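Local coordinates for protein Cap5O (Staphylococcus aureus, PDB 3OJO) that oxidises UDP-N-acetyl-mannosamine as an NAD-dependent dehydrogenase in capsular polysaccharide biosynthesis, at residues 179-183 with 205-211; 85-91 with 123-129; 216-220 with 268-272; 151-156 with 183-187. All coordinates share one frame; numbering follows the deposited sequence.

Contact 1: 179-183 with 205-211; sequences IIGGV and ETDARTA
Ile180 and Thr206 take part in a short parallel pairing (bridges Ile180-Glu205 and Gly181-Thr206) in which Thr206 N donates to Ile180 O (3.1 Å) and Gly182 N to Thr206 O (3.1 Å). The strand segments diverge by 37°, and the second turns at once into a helix, whose Ala208 N reaches Gly182 O (2.9 Å) from well above the carbonyl plane.

Asp207 marks that turn. Asp207 CB lies 3.5 Å from Gly182 O; CG then swings between the backbone N and carbonyl carbon (chi1 66°), which brings the carboxylate back over the first helical turn. There OD1 of Asp207 accepts from Thr210 OG1 (2.6 Å) and, weakly, from Thr210 N, making Asp207 the N-cap, while OD2 has a long ion pair with Arg209 NE. Beneath the helix start, Gly181 CA comes within 3.8 Å of Ala211 CB, and Ile179 CG2 touches the same methyl at 3.6 Å while also meeting Thr206 CG2.

The pair closes a beta-alpha-beta unit through helix 185-195, whose Tyr195 packs on Ile180. Strand 178-182 lies between edge strand 203-207 and antiparallel strand 156-159; helix 135-145 covers Val183 and Ala208, and Met249 of the second subunit packs on Ile179 and Thr206.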
loop_
_atom_site.group_PDB
_atom_site.type_symbol
_atom_site.label_atom_id
_atom_site.label_comp_id
_atom_site.label_asym_id
_atom_site.label_seq_id
_atom_site.Cartn_x
_atom_site.Cartn_y
_atom_site.Cartn_z
ATOM N N ILE B 179 5.854 20.366 -9.271
ATOM C CA ILE B 179 6.371 19.495 -10.305
ATOM C C ILE B 179 6.172 20.197 -11.665
ATOM O O ILE B 179 5.047 20.569 -12.008
ATOM C CB ILE B 179 5.717 18.086 -10.245
ATOM C CG1 ILE B 179 6.088 17.356 -8.934
ATOM C CG2 ILE B 179 6.072 17.253 -11.480
ATOM C CD1 ILE B 179 5.335 16.136 -8.673
ATOM N N ILE B 180 7.284 20.397 -12.418
ATOM C CA ILE B 180 7.266 21.010 -13.744
ATOM C C ILE B 180 7.603 19.882 -14.707
ATOM O O ILE B 180 8.770 19.488 -14.794
ATOM C CB ILE B 180 8.266 22.218 -13.880
ATOM C CG1 ILE B 180 8.192 23.252 -12.698
ATOM C CG2 ILE B 180 8.219 22.875 -15.281
ATOM C CD1 ILE B 180 6.950 24.090 -12.567
ATOM N N GLY B 181 6.577 19.351 -15.379
ATOM C CA GLY B 181 6.710 18.275 -16.349
ATOM C C GLY B 181 6.655 18.781 -17.775
ATOM O O GLY B 181 5.566 18.933 -18.336
ATOM N N GLY B 182 7.828 19.043 -18.361
ATOM C CA GLY B 182 7.939 19.509 -19.738
ATOM C C GLY B 182 8.026 18.371 -20.739
ATOM O O GLY B 182 8.539 17.294 -20.419
ATOM N N VAL B 183 7.519 18.601 -21.965
ATOM C CA VAL B 183 7.569 17.598 -23.037
ATOM C C VAL B 183 9.022 17.494 -23.518
ATOM O O VAL B 183 9.486 16.399 -23.854
ATOM C CB VAL B 183 6.561 17.906 -24.178
ATOM C CG1 VAL B 183 6.694 16.918 -25.338
ATOM C CG2 VAL B 183 5.145 17.892 -23.649
ATOM N N GLU B 205 12.041 19.469 -11.512
ATOM C CA GLU B 205 12.132 19.385 -12.959
ATOM C C GLU B 205 12.082 17.949 -13.392
ATOM O O GLU B 205 12.850 17.126 -12.898
ATOM C CB GLU B 205 13.431 20.020 -13.470
ATOM C CG GLU B 205 13.562 21.503 -13.166
ATOM C CD GLU B 205 14.913 22.080 -13.530
ATOM O OE1 GLU B 205 15.545 21.559 -14.479
ATOM O OE2 GLU B 205 15.348 23.041 -12.851
ATOM N N THR B 206 11.196 17.652 -14.349
ATOM C CA THR B 206 11.018 16.312 -14.903
ATOM C C THR B 206 10.305 16.402 -16.236
ATOM O O THR B 206 9.958 17.498 -16.644
ATOM C CB THR B 206 10.332 15.367 -13.876
ATOM O OG1 THR B 206 10.210 14.094 -14.485
ATOM C CG2 THR B 206 8.953 15.856 -13.408
ATOM N N ASP B 207 10.095 15.271 -16.915
ATOM C CA ASP B 207 9.342 15.271 -18.160
ATOM C C ASP B 207 7.831 15.071 -17.868
ATOM O O ASP B 207 7.455 14.592 -16.789
ATOM C CB ASP B 207 9.909 14.267 -19.192
ATOM C CG ASP B 207 9.796 12.795 -18.811
ATOM O OD1 ASP B 207 9.403 12.505 -17.656
ATOM O OD2 ASP B 207 10.021 11.936 -19.699
ATOM N N ALA B 208 6.989 15.488 -18.817
ATOM C CA ALA B 208 5.536 15.456 -18.724
ATOM C C ALA B 208 4.965 14.092 -18.302
ATOM O O ALA B 208 4.139 14.058 -17.391
ATOM C CB ALA B 208 4.913 15.939 -20.024
ATOM N N ARG B 209 5.443 12.988 -18.897
ATOM C CA ARG B 209 4.991 11.634 -18.565
ATOM C C ARG B 209 5.262 11.237 -17.097
ATOM O O ARG B 209 4.429 10.564 -16.504
ATOM C CB ARG B 209 5.525 10.586 -19.574
ATOM C CG ARG B 209 7.048 10.307 -19.506
ATOM C CD ARG B 209 7.500 9.400 -20.632
ATOM N NE ARG B 209 7.501 10.088 -21.930
ATOM C CZ ARG B 209 7.483 9.480 -23.115
ATOM N NH1 ARG B 209 7.485 8.159 -23.191
ATOM N NH2 ARG B 209 7.459 10.189 -24.229
ATOM N N THR B 210 6.400 11.677 -16.520
ATOM C CA THR B 210 6.777 11.410 -15.136
ATOM C C THR B 210 5.883 12.192 -14.183
ATOM O O THR B 210 5.468 11.640 -13.167
ATOM C CB THR B 210 8.284 11.632 -14.917
ATOM O OG1 THR B 210 8.998 10.742 -15.775
ATOM C CG2 THR B 210 8.726 11.382 -13.458
ATOM N N ALA B 211 5.569 13.452 -14.534
ATOM C CA ALA B 211 4.693 14.331 -13.767
ATOM C C ALA B 211 3.260 13.753 -13.722
ATOM O O ALA B 211 2.595 13.809 -12.674
ATOM C CB ALA B 211 4.670 15.728 -14.406
#

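Contact 2: 85-91 with 123-129; sequences DVFIIAV and NTIIVES. With NAD (nicotinamide-adenine-dinucleotide), chain J.
Val86 to Ile89 pair with Thr124 to Val127 as parallel strands, their segment axes 4.7 Å apart and 16° from aligned. The backbone ladder is regular: Thr124 O takes Phe87 N, Ile126 N meets Phe87 O almost straight (2.8 Å, 178° at the hydrogen), and Ile126 O accepts Ile89 N. Bonds from Thr124 N to Asp85 O and from Glu128 N to Ile89 O extend it by one step at each end, the latter with a weak companion from Ser129 N.

Apolar contacts form on both faces. On one, Ile125 CD1 meets Phe87 CD2 obliquely at 3.5 Å, and Ile89 CD1 fits against Ile125 CG2 (3.9 Å) and Val127 CG2. On the other, Ile126 CD1 touches Val86 CG1 and Ile88 CG1, while Ile88 CG2 lies on the Glu128 chain, 3.7 Å from Glu128 CD; OE2 of Glu128 is hydrogen-bonded to Tyr195 OH.

Beyond the ladder, Ser129 OG donates to Val91 O (2.8 Å), tying together the loops after the two strands, both of which border NAD. Val91 CG1 packs on the adenine, 3.5 Å from NAD C5A.

Strand 13-17 flanks 86-89, and 156-159 flanks 124-127. Helix 106-115 covers Phe87 and Ile89, and helix 185-195 covers Val86 and Ile126, as in a Rossmann domain.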
loop_
_atom_site.group_PDB
_atom_site.type_symbol
_atom_site.label_atom_id
_atom_site.label_comp_id
_atom_site.label_asym_id
_atom_site.label_seq_id
_atom_site.Cartn_x
_atom_site.Cartn_y
_atom_site.Cartn_z
ATOM N N ASP B 85 0.707 35.090 -23.984
ATOM C CA ASP B 85 2.052 34.519 -23.956
ATOM C C ASP B 85 2.007 33.133 -23.316
ATOM O O ASP B 85 2.722 32.221 -23.751
ATOM C CB ASP B 85 3.003 35.418 -23.141
ATOM C CG ASP B 85 3.157 36.846 -23.638
ATOM O OD1 ASP B 85 3.309 37.040 -24.878
ATOM O OD2 ASP B 85 3.190 37.760 -22.797
ATOM N N VAL B 86 1.186 32.994 -22.245
ATOM C CA VAL B 86 1.024 31.769 -21.469
ATOM C C VAL B 86 -0.454 31.438 -21.390
ATOM O O VAL B 86 -1.281 32.330 -21.191
ATOM C CB VAL B 86 1.630 31.891 -20.038
ATOM C CG1 VAL B 86 1.666 30.538 -19.324
ATOM C CG2 VAL B 86 3.013 32.526 -20.050
ATOM N N PHE B 87 -0.775 30.144 -21.514
ATOM C CA PHE B 87 -2.125 29.625 -21.345
ATOM C C PHE B 87 -2.082 28.518 -20.301
ATOM O O PHE B 87 -1.265 27.613 -20.396
ATOM C CB PHE B 87 -2.689 29.076 -22.646
ATOM C CG PHE B 87 -2.869 30.069 -23.762
ATOM C CD1 PHE B 87 -4.084 30.722 -23.944
ATOM C CD2 PHE B 87 -1.844 30.308 -24.674
ATOM C CE1 PHE B 87 -4.266 31.607 -25.012
ATOM C CE2 PHE B 87 -2.018 31.209 -25.732
ATOM C CZ PHE B 87 -3.231 31.844 -25.901
ATOM N N ILE B 88 -2.936 28.620 -19.283
ATOM C CA ILE B 88 -3.045 27.620 -18.231
ATOM C C ILE B 88 -4.438 26.980 -18.293
ATOM O O ILE B 88 -5.435 27.677 -18.095
ATOM C CB ILE B 88 -2.714 28.172 -16.809
ATOM C CG1 ILE B 88 -1.271 28.709 -16.735
ATOM C CG2 ILE B 88 -2.960 27.076 -15.757
ATOM C CD1 ILE B 88 -0.864 29.361 -15.477
ATOM N N ILE B 89 -4.498 25.655 -18.542
ATOM C CA ILE B 89 -5.757 24.912 -18.536
ATOM C C ILE B 89 -5.945 24.361 -17.114
ATOM O O ILE B 89 -5.118 23.570 -16.635
ATOM C CB ILE B 89 -5.801 23.828 -19.637
ATOM C CG1 ILE B 89 -5.752 24.488 -21.037
ATOM C CG2 ILE B 89 -7.028 22.908 -19.485
ATOM C CD1 ILE B 89 -5.047 23.691 -22.093
ATOM N N ALA B 90 -7.018 24.813 -16.450
ATOM C CA ALA B 90 -7.404 24.444 -15.084
ATOM C C ALA B 90 -8.902 24.084 -15.044
ATOM O O ALA B 90 -9.606 24.438 -14.096
ATOM C CB ALA B 90 -7.116 25.596 -14.139
ATOM N N VAL B 91 -9.379 23.377 -16.087
ATOM C CA VAL B 91 -10.763 22.916 -16.227
ATOM C C VAL B 91 -10.931 21.581 -15.439
ATOM O O VAL B 91 -9.913 20.994 -15.049
ATOM C CB VAL B 91 -11.200 22.799 -17.720
ATOM C CG1 VAL B 91 -11.030 24.123 -18.460
ATOM C CG2 VAL B 91 -10.445 21.682 -18.429
ATOM N N ASN B 123 4.719 30.794 -27.464
ATOM C CA ASN B 123 3.707 30.544 -26.432
ATOM C C ASN B 123 3.946 29.294 -25.577
ATOM O O ASN B 123 4.530 28.309 -26.047
ATOM C CB ASN B 123 2.301 30.508 -27.049
ATOM C CG ASN B 123 1.752 31.854 -27.478
ATOM O OD1 ASN B 123 2.357 32.926 -27.265
ATOM N ND2 ASN B 123 0.572 31.822 -28.077
ATOM N N THR B 124 3.463 29.345 -24.317
ATOM C CA THR B 124 3.534 28.239 -23.359
ATOM C C THR B 124 2.122 27.768 -22.991
ATOM O O THR B 124 1.257 28.594 -22.694
ATOM C CB THR B 124 4.368 28.609 -22.125
ATOM O OG1 THR B 124 5.613 29.152 -22.556
ATOM C CG2 THR B 124 4.626 27.405 -21.197
ATOM N N ILE B 125 1.893 26.444 -23.043
ATOM C CA ILE B 125 0.637 25.811 -22.645
ATOM C C ILE B 125 0.944 24.966 -21.423
ATOM O O ILE B 125 1.761 24.048 -21.495
ATOM C CB ILE B 125 -0.052 24.975 -23.768
ATOM C CG1 ILE B 125 -0.174 25.746 -25.138
ATOM C CG2 ILE B 125 -1.376 24.353 -23.292
ATOM C CD1 ILE B 125 -0.959 26.958 -25.197
ATOM N N ILE B 126 0.319 25.314 -20.294
ATOM C CA ILE B 126 0.431 24.590 -19.034
ATOM C C ILE B 126 -0.903 23.930 -18.769
ATOM O O ILE B 126 -1.940 24.584 -18.852
ATOM C CB ILE B 126 0.884 25.455 -17.840
ATOM C CG1 ILE B 126 2.219 26.179 -18.141
ATOM C CG2 ILE B 126 0.992 24.595 -16.553
ATOM C CD1 ILE B 126 2.486 27.379 -17.252
ATOM N N VAL B 127 -0.879 22.623 -18.499
ATOM C CA VAL B 127 -2.074 21.885 -18.135
ATOM C C VAL B 127 -1.940 21.615 -16.634
ATOM O O VAL B 127 -1.021 20.906 -16.212
ATOM C CB VAL B 127 -2.273 20.631 -19.010
ATOM C CG1 VAL B 127 -3.532 19.872 -18.612
ATOM C CG2 VAL B 127 -2.347 21.016 -20.482
ATOM N N GLU B 128 -2.770 22.309 -15.820
ATOM C CA GLU B 128 -2.768 22.175 -14.358
ATOM C C GLU B 128 -3.751 21.093 -13.880
ATOM O O GLU B 128 -3.615 20.588 -12.773
ATOM C CB GLU B 128 -3.078 23.510 -13.681
ATOM C CG GLU B 128 -1.854 24.367 -13.413
ATOM C CD GLU B 128 -2.095 25.587 -12.536
ATOM O OE1 GLU B 128 -3.264 25.833 -12.151
ATOM O OE2 GLU B 128 -1.111 26.307 -12.244
ATOM N N SER B 129 -4.723 20.744 -14.717
ATOM C CA SER B 129 -5.752 19.732 -14.494
ATOM C C SER B 129 -5.134 18.337 -14.401
ATOM O O SER B 129 -4.071 18.085 -14.979
ATOM C CB SER B 129 -6.737 19.746 -15.666
ATOM O OG SER B 129 -7.282 21.037 -15.866
HETATM P PA NAD J . -14.039 23.387 -10.630
HETATM O O1A NAD J . -15.241 22.644 -11.061
HETATM O O2A NAD J . -14.242 24.052 -9.326
HETATM O O5B NAD J . -13.683 24.482 -11.752
HETATM C C5B NAD J . -13.715 24.179 -13.122
HETATM C C4B NAD J . -14.177 25.420 -13.848
HETATM O O4B NAD J . -13.786 25.341 -15.202
HETATM C C3B NAD J . -15.698 25.614 -13.804
HETATM O O3B NAD J . -15.990 26.966 -13.469
HETATM C C2B NAD J . -16.106 25.377 -15.252
HETATM O O2B NAD J . -17.249 26.110 -15.647
HETATM C C1B NAD J . -14.860 25.793 -16.015
HETATM N N9A NAD J . -14.807 25.152 -17.337
HETATM C C8A NAD J . -15.174 23.856 -17.629
HETATM N N7A NAD J . -14.876 23.601 -18.922
HETATM C C5A NAD J . -14.332 24.723 -19.453
HETATM C C6A NAD J . -13.870 25.015 -20.738
HETATM N N6A NAD J . -13.935 24.062 -21.674
HETATM N N1A NAD J . -13.350 26.279 -21.005
HETATM C C2A NAD J . -13.277 27.235 -20.005
HETATM N N3A NAD J . -13.738 26.941 -18.737
HETATM C C4A NAD J . -14.258 25.706 -18.465
HETATM O O3 NAD J . -12.781 22.366 -10.621
HETATM P PN NAD J . -11.438 22.612 -9.776
HETATM O O1N NAD J . -11.691 22.147 -8.388
HETATM O O2N NAD J . -10.935 23.985 -10.028
HETATM O O5D NAD J . -10.434 21.561 -10.410
HETATM C C5D NAD J . -10.325 21.390 -11.799
HETATM C C4D NAD J . -9.470 20.152 -12.047
HETATM O O4D NAD J . -8.179 20.325 -11.484
HETATM C C3D NAD J . -9.980 18.890 -11.350
HETATM O O3D NAD J . -11.108 18.262 -11.930
HETATM C C2D NAD J . -8.736 18.041 -11.420
HETATM O O2D NAD J . -8.491 17.715 -12.764
HETATM C C1D NAD J . -7.674 19.066 -11.059
HETATM N N1N NAD J . -7.457 18.974 -9.597
HETATM C C2N NAD J . -8.106 19.796 -8.703
HETATM C C3N NAD J . -7.887 19.639 -7.326
HETATM C C7N NAD J . -8.214 20.756 -6.374
HETATM O O7N NAD J . -7.248 21.089 -5.395
HETATM N N7N NAD J . -9.397 21.379 -6.452
HETATM C C4N NAD J . -7.036 18.623 -6.868
HETATM C C5N NAD J . -6.411 17.768 -7.774
HETATM C C6N NAD J . -6.650 17.953 -9.138
#

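Contact 3: 216-220 with 268-272; sequences LMENT and HCLAV. With PDC (pyridine-2,6-dicarboxylic acid), chain L.
Leu216 and Ala271 bring the backbones to 4.4 Å between CA atoms, where helix 208-238 meets the irregular loop 268-272 in the 6-phosphogluconate-dehydrogenase-like central domain. Ala271 is the centre of an inverse gamma turn, closed by Val272 N to Leu270 O (2.8 Å).

Leu216 lies against the bend: Leu216 CB is 3.6 Å from Ala271 CB, CD1 meets Leu270 O, and CD2 meets Cys269 O. Asn219 makes the side-chain hydrogen bond from helix to loop. With CG anti to its own carbonyl carbon (chi1 -72°), its amide extends to the loop, and Asn219 ND2 donates to Cys269 O at 2.9 Å. The bond is nearly straight (172°) and its acceptor lies within the amide plane, although ND2 is tilted from the plane of that carbonyl. Asn219 ND2 also passes 3.6 Å from His268 CB. The other end of the amide faces the bound pyridine-2,6-dicarboxylic acid, with Asn219 OD1 3.5 Å from C5 of that ligand.

This grip holds the backbone of Cys269, whose SG forms a disulfide with Cys103. On the ligand side of the helix, Glu218 OE2 forms a salt bridge with Arg163 NH1. One turn after Leu216, Thr220 OG1 accepts Ala271 N (3.3 Å) and donates to Leu216 O (2.7 Å), which Thr220 N also reaches, from the opposite face of that carbonyl plane.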
loop_
_atom_site.group_PDB
_atom_site.type_symbol
_atom_site.label_atom_id
_atom_site.label_comp_id
_atom_site.label_asym_id
_atom_site.label_seq_id
_atom_site.Cartn_x
_atom_site.Cartn_y
_atom_site.Cartn_z
ATOM N N LEU B 216 -0.788 10.348 -10.261
ATOM C CA LEU B 216 -1.758 9.295 -10.344
ATOM C C LEU B 216 -1.372 8.093 -9.495
ATOM O O LEU B 216 -2.274 7.438 -8.957
ATOM C CB LEU B 216 -2.056 8.967 -11.813
ATOM C CG LEU B 216 -2.764 10.107 -12.612
ATOM C CD1 LEU B 216 -3.368 9.587 -13.902
ATOM C CD2 LEU B 216 -3.872 10.787 -11.787
ATOM N N MET B 217 -0.042 7.814 -9.365
ATOM C CA MET B 217 0.521 6.783 -8.493
ATOM C C MET B 217 0.246 7.106 -7.015
ATOM O O MET B 217 0.080 6.194 -6.212
ATOM C CB MET B 217 2.015 6.656 -8.701
ATOM C CG MET B 217 2.358 5.594 -9.674
ATOM S SD MET B 217 4.149 5.333 -9.933
ATOM C CE MET B 217 4.777 5.494 -8.303
ATOM N N GLU B 218 0.226 8.405 -6.660
ATOM C CA GLU B 218 -0.092 8.917 -5.325
ATOM C C GLU B 218 -1.535 8.524 -5.000
ATOM O O GLU B 218 -1.801 7.946 -3.945
ATOM C CB GLU B 218 0.043 10.456 -5.288
ATOM C CG GLU B 218 1.478 10.968 -5.187
ATOM C CD GLU B 218 1.652 12.481 -5.220
ATOM O OE1 GLU B 218 2.798 12.950 -5.413
ATOM O OE2 GLU B 218 0.646 13.203 -5.044
ATOM N N ASN B 219 -2.449 8.775 -5.954
ATOM C CA ASN B 219 -3.861 8.471 -5.845
ATOM C C ASN B 219 -4.131 6.974 -5.729
ATOM O O ASN B 219 -5.038 6.567 -4.995
ATOM C CB ASN B 219 -4.604 9.064 -7.035
ATOM C CG ASN B 219 -4.740 10.565 -7.003
ATOM O OD1 ASN B 219 -4.228 11.236 -6.113
ATOM N ND2 ASN B 219 -5.427 11.133 -7.997
ATOM N N THR B 220 -3.371 6.179 -6.485
ATOM C CA THR B 220 -3.407 4.721 -6.599
ATOM C C THR B 220 -2.881 4.030 -5.331
ATOM O O THR B 220 -3.536 3.107 -4.833
ATOM C CB THR B 220 -2.663 4.325 -7.862
ATOM O OG1 THR B 220 -3.347 4.918 -8.965
ATOM C CG2 THR B 220 -2.602 2.847 -8.052
ATOM N N HIS B 268 -11.115 12.262 -6.749
ATOM C CA HIS B 268 -9.933 11.925 -7.570
ATOM C C HIS B 268 -9.982 10.683 -8.485
ATOM O O HIS B 268 -10.664 9.701 -8.180
ATOM C CB HIS B 268 -8.698 11.820 -6.651
ATOM C CG HIS B 268 -8.893 10.913 -5.469
ATOM N ND1 HIS B 268 -9.392 11.389 -4.262
ATOM C CD2 HIS B 268 -8.660 9.585 -5.349
ATOM C CE1 HIS B 268 -9.444 10.340 -3.453
ATOM N NE2 HIS B 268 -9.013 9.233 -4.059
ATOM N N CYS B 269 -9.184 10.713 -9.573
ATOM C CA CYS B 269 -9.069 9.625 -10.540
ATOM C C CYS B 269 -7.662 9.017 -10.581
ATOM O O CYS B 269 -6.683 9.688 -10.233
ATOM C CB CYS B 269 -9.579 10.034 -11.918
ATOM S SG CYS B 269 -9.064 11.686 -12.469
ATOM N N LEU B 270 -7.572 7.720 -10.947
ATOM C CA LEU B 270 -6.349 6.914 -10.859
ATOM C C LEU B 270 -5.393 6.839 -12.060
ATOM O O LEU B 270 -5.706 7.368 -13.130
ATOM C CB LEU B 270 -6.682 5.508 -10.338
ATOM C CG LEU B 270 -7.560 5.396 -9.120
ATOM C CD1 LEU B 270 -7.710 3.953 -8.730
ATOM C CD2 LEU B 270 -7.023 6.214 -7.943
ATOM N N ALA B 271 -4.219 6.161 -11.859
ATOM C CA ALA B 271 -3.117 5.914 -12.808
ATOM C C ALA B 271 -3.500 4.941 -13.958
ATOM O O ALA B 271 -2.744 4.023 -14.312
ATOM C CB ALA B 271 -1.878 5.414 -12.058
ATOM N N VAL B 272 -4.678 5.167 -14.552
ATOM C CA VAL B 272 -5.169 4.353 -15.655
ATOM C C VAL B 272 -5.639 5.214 -16.802
ATOM O O VAL B 272 -6.525 6.054 -16.627
ATOM C CB VAL B 272 -6.209 3.281 -15.240
ATOM C CG1 VAL B 272 -5.527 2.044 -14.656
ATOM C CG2 VAL B 272 -7.250 3.849 -14.272
HETATM N N1 PDC L . -3.444 12.716 -1.080
HETATM C C2 PDC L . -3.083 11.745 -0.235
HETATM C C3 PDC L . -2.490 10.611 -0.785
HETATM C C4 PDC L . -2.380 10.569 -2.200
HETATM C C5 PDC L . -2.790 11.647 -3.003
HETATM C C6 PDC L . -3.317 12.736 -2.370
HETATM C C7 PDC L . -3.326 12.007 1.220
HETATM O O1 PDC L . -3.002 11.197 2.068
HETATM O O2 PDC L . -3.914 13.198 1.561
HETATM C C8 PDC L . -3.781 13.979 -3.011
HETATM O O3 PDC L . -3.699 14.165 -4.227
HETATM O O4 PDC L . -4.287 14.937 -2.203
#

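Contact 4: 151-156 with 183-187; sequences IGEDIY and VTKAC
Gly152 and Tyr156 set the backbone spacing, with CA atoms 5.1 Å from Ala186 CA and 4.6 Å from Cys187 CA respectively. The segment 151-156, which runs from the loop after helix 135-145 into strand 156-159, folds back on itself, Gly152 N donating to Ile155 O (3.0 Å). Gly152 has a positive phi (95°), a conformation suited to glycine. The opposing segment, 183-187, leaves strand 178-182 and enters helix 185-195 through Thr184 as N-cap.

Thr184 and Cys187 form a capping box. OG1 of Thr184, set between the backbone N and carbonyl carbon by chi1 of 72°, accepts Cys187 N; the return bond, from Thr184 N to Cys187 SG, is weak. The loop packs closely over this cap: Gly152 CA is 3.3 Å from Thr184 OG1, and Thr184 CG2 lies near Ile151 O. Farther along the first turn, Ala186 CB touches both Gly152 O (3.4 Å) and Tyr156 CE1 (3.9 Å), approaching the tyrosine ring obliquely.

Cys187 SG makes the central contacts. Ile151 CG2 comes to 3.7 Å from Cys187 SG, and Tyr156 CA to 3.8 Å. That same Ile151 methyl meets Val183 CG1, the two side chains lying at a slant to each other, so a small apolar cluster sits beneath the capped turn, with Leu157 and Lys141 as further neighbours.

Chemically, between these two segments the contact is van der Waals, and the bonds of the cap lie within 183-187. The fit therefore probably rests on complementary shape against a turn already held by its own cap, in a region distant from the NAD and ligand sites.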
loop_
_atom_site.group_PDB
_atom_site.type_symbol
_atom_site.label_atom_id
_atom_site.label_comp_id
_atom_site.label_asym_id
_atom_site.label_seq_id
_atom_site.Cartn_x
_atom_site.Cartn_y
_atom_site.Cartn_z
ATOM N N ILE B 151 7.278 21.436 -30.825
ATOM C CA ILE B 151 7.331 21.468 -29.354
ATOM C C ILE B 151 8.772 21.597 -28.859
ATOM O O ILE B 151 9.630 20.801 -29.250
ATOM C CB ILE B 151 6.520 20.296 -28.712
ATOM C CG1 ILE B 151 5.002 20.430 -28.986
ATOM C CG2 ILE B 151 6.744 20.198 -27.193
ATOM C CD1 ILE B 151 4.519 19.954 -30.051
ATOM N N GLY B 152 9.019 22.620 -28.041
ATOM C CA GLY B 152 10.341 22.917 -27.505
ATOM C C GLY B 152 11.077 23.946 -28.334
ATOM O O GLY B 152 12.135 24.437 -27.924
ATOM N N GLU B 153 10.497 24.293 -29.501
ATOM C CA GLU B 153 11.043 25.263 -30.446
ATOM C C GLU B 153 10.096 26.446 -30.603
ATOM O O GLU B 153 10.445 27.562 -30.204
ATOM C CB GLU B 153 11.336 24.584 -31.804
ATOM C CG GLU B 153 12.628 25.055 -32.447
ATOM C CD GLU B 153 13.257 24.075 -33.415
ATOM O OE1 GLU B 153 13.803 23.049 -32.947
ATOM O OE2 GLU B 153 13.339 24.409 -34.619
ATOM N N ASP B 154 8.889 26.194 -31.161
ATOM C CA ASP B 154 7.847 27.194 -31.421
ATOM C C ASP B 154 6.912 27.427 -30.214
ATOM O O ASP B 154 6.546 28.569 -29.946
ATOM C CB ASP B 154 7.022 26.806 -32.658
ATOM C CG ASP B 154 7.809 26.500 -33.912
ATOM O OD1 ASP B 154 8.710 27.284 -34.251
ATOM O OD2 ASP B 154 7.471 25.520 -34.593
ATOM N N ILE B 155 6.490 26.345 -29.524
ATOM C CA ILE B 155 5.620 26.397 -28.335
ATOM C C ILE B 155 6.089 25.457 -27.231
ATOM O O ILE B 155 6.675 24.406 -27.510
ATOM C CB ILE B 155 4.108 26.221 -28.614
ATOM C CG1 ILE B 155 3.793 24.956 -29.402
ATOM C CG2 ILE B 155 3.455 27.467 -29.166
ATOM C CD1 ILE B 155 3.431 23.832 -28.481
ATOM N N TYR B 156 5.753 25.797 -25.988
ATOM C CA TYR B 156 6.172 25.002 -24.849
ATOM C C TYR B 156 5.017 24.323 -24.149
ATOM O O TYR B 156 4.027 24.977 -23.816
ATOM C CB TYR B 156 7.067 25.818 -23.909
ATOM C CG TYR B 156 8.183 26.510 -24.659
ATOM C CD1 TYR B 156 9.263 25.786 -25.166
ATOM C CD2 TYR B 156 8.122 27.871 -24.941
ATOM C CE1 TYR B 156 10.264 26.406 -25.912
ATOM C CE2 TYR B 156 9.121 28.504 -25.681
ATOM C CZ TYR B 156 10.189 27.766 -26.169
ATOM O OH TYR B 156 11.176 28.381 -26.906
ATOM N N VAL B 183 7.519 18.601 -21.965
ATOM C CA VAL B 183 7.569 17.598 -23.037
ATOM C C VAL B 183 9.022 17.494 -23.518
ATOM O O VAL B 183 9.486 16.399 -23.854
ATOM C CB VAL B 183 6.561 17.906 -24.178
ATOM C CG1 VAL B 183 6.694 16.918 -25.338
ATOM C CG2 VAL B 183 5.145 17.892 -23.649
ATOM N N THR B 184 9.740 18.640 -23.505
ATOM C CA THR B 184 11.154 18.783 -23.850
ATOM C C THR B 184 11.834 19.510 -22.683
ATOM O O THR B 184 11.150 20.041 -21.795
ATOM C CB THR B 184 11.341 19.578 -25.170
ATOM O OG1 THR B 184 11.034 20.967 -24.966
ATOM C CG2 THR B 184 10.557 18.992 -26.348
ATOM N N LYS B 185 13.178 19.562 -22.699
ATOM C CA LYS B 185 13.966 20.249 -21.674
ATOM C C LYS B 185 13.730 21.780 -21.772
ATOM O O LYS B 185 13.790 22.482 -20.758
ATOM C CB LYS B 185 15.458 19.851 -21.772
ATOM C CG LYS B 185 15.729 18.357 -21.467
ATOM C CD LYS B 185 16.941 17.749 -22.266
ATOM C CE LYS B 185 17.240 16.277 -21.974
ATOM N NZ LYS B 185 16.812 15.347 -23.081
ATOM N N ALA B 186 13.396 22.281 -22.985
ATOM C CA ALA B 186 13.089 23.696 -23.233
ATOM C C ALA B 186 11.748 24.078 -22.587
ATOM O O ALA B 186 11.636 25.170 -22.015
ATOM C CB ALA B 186 13.055 23.970 -24.727
ATOM N N CYS B 187 10.748 23.151 -22.662
ATOM C CA CYS B 187 9.408 23.261 -22.069
ATOM C C CYS B 187 9.529 23.421 -20.556
ATOM O O CYS B 187 8.865 24.288 -19.976
ATOM C CB CYS B 187 8.552 22.053 -22.429
ATOM S SG CYS B 187 8.233 21.852 -24.209
#

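How the contacts relate
Contacts 1, 2 and 4 belong to the Rossmann-type NAD-binding region, and contact 3 to the central domain. Contacts 1 and 2 lie in one mixed sheet, centres about 14 Å apart, separated by strand 156-159. Contact 4 bridges them: Tyr156 pairs with Asn123 and Ile125 of contact 2, and Val183 is shared with contact 1, from whose strand the chain enters helix 185-195. Along the sequence, contact 2 closes before contact 4 opens, and contact 3 follows contact 1. Helix 208-238 starts in contact 1 and reaches contact 3; the centres of contacts 1 and 3 are about 16 Å apart. It thus links the cofactor domain to the central domain; both contacts also touch the second subunit.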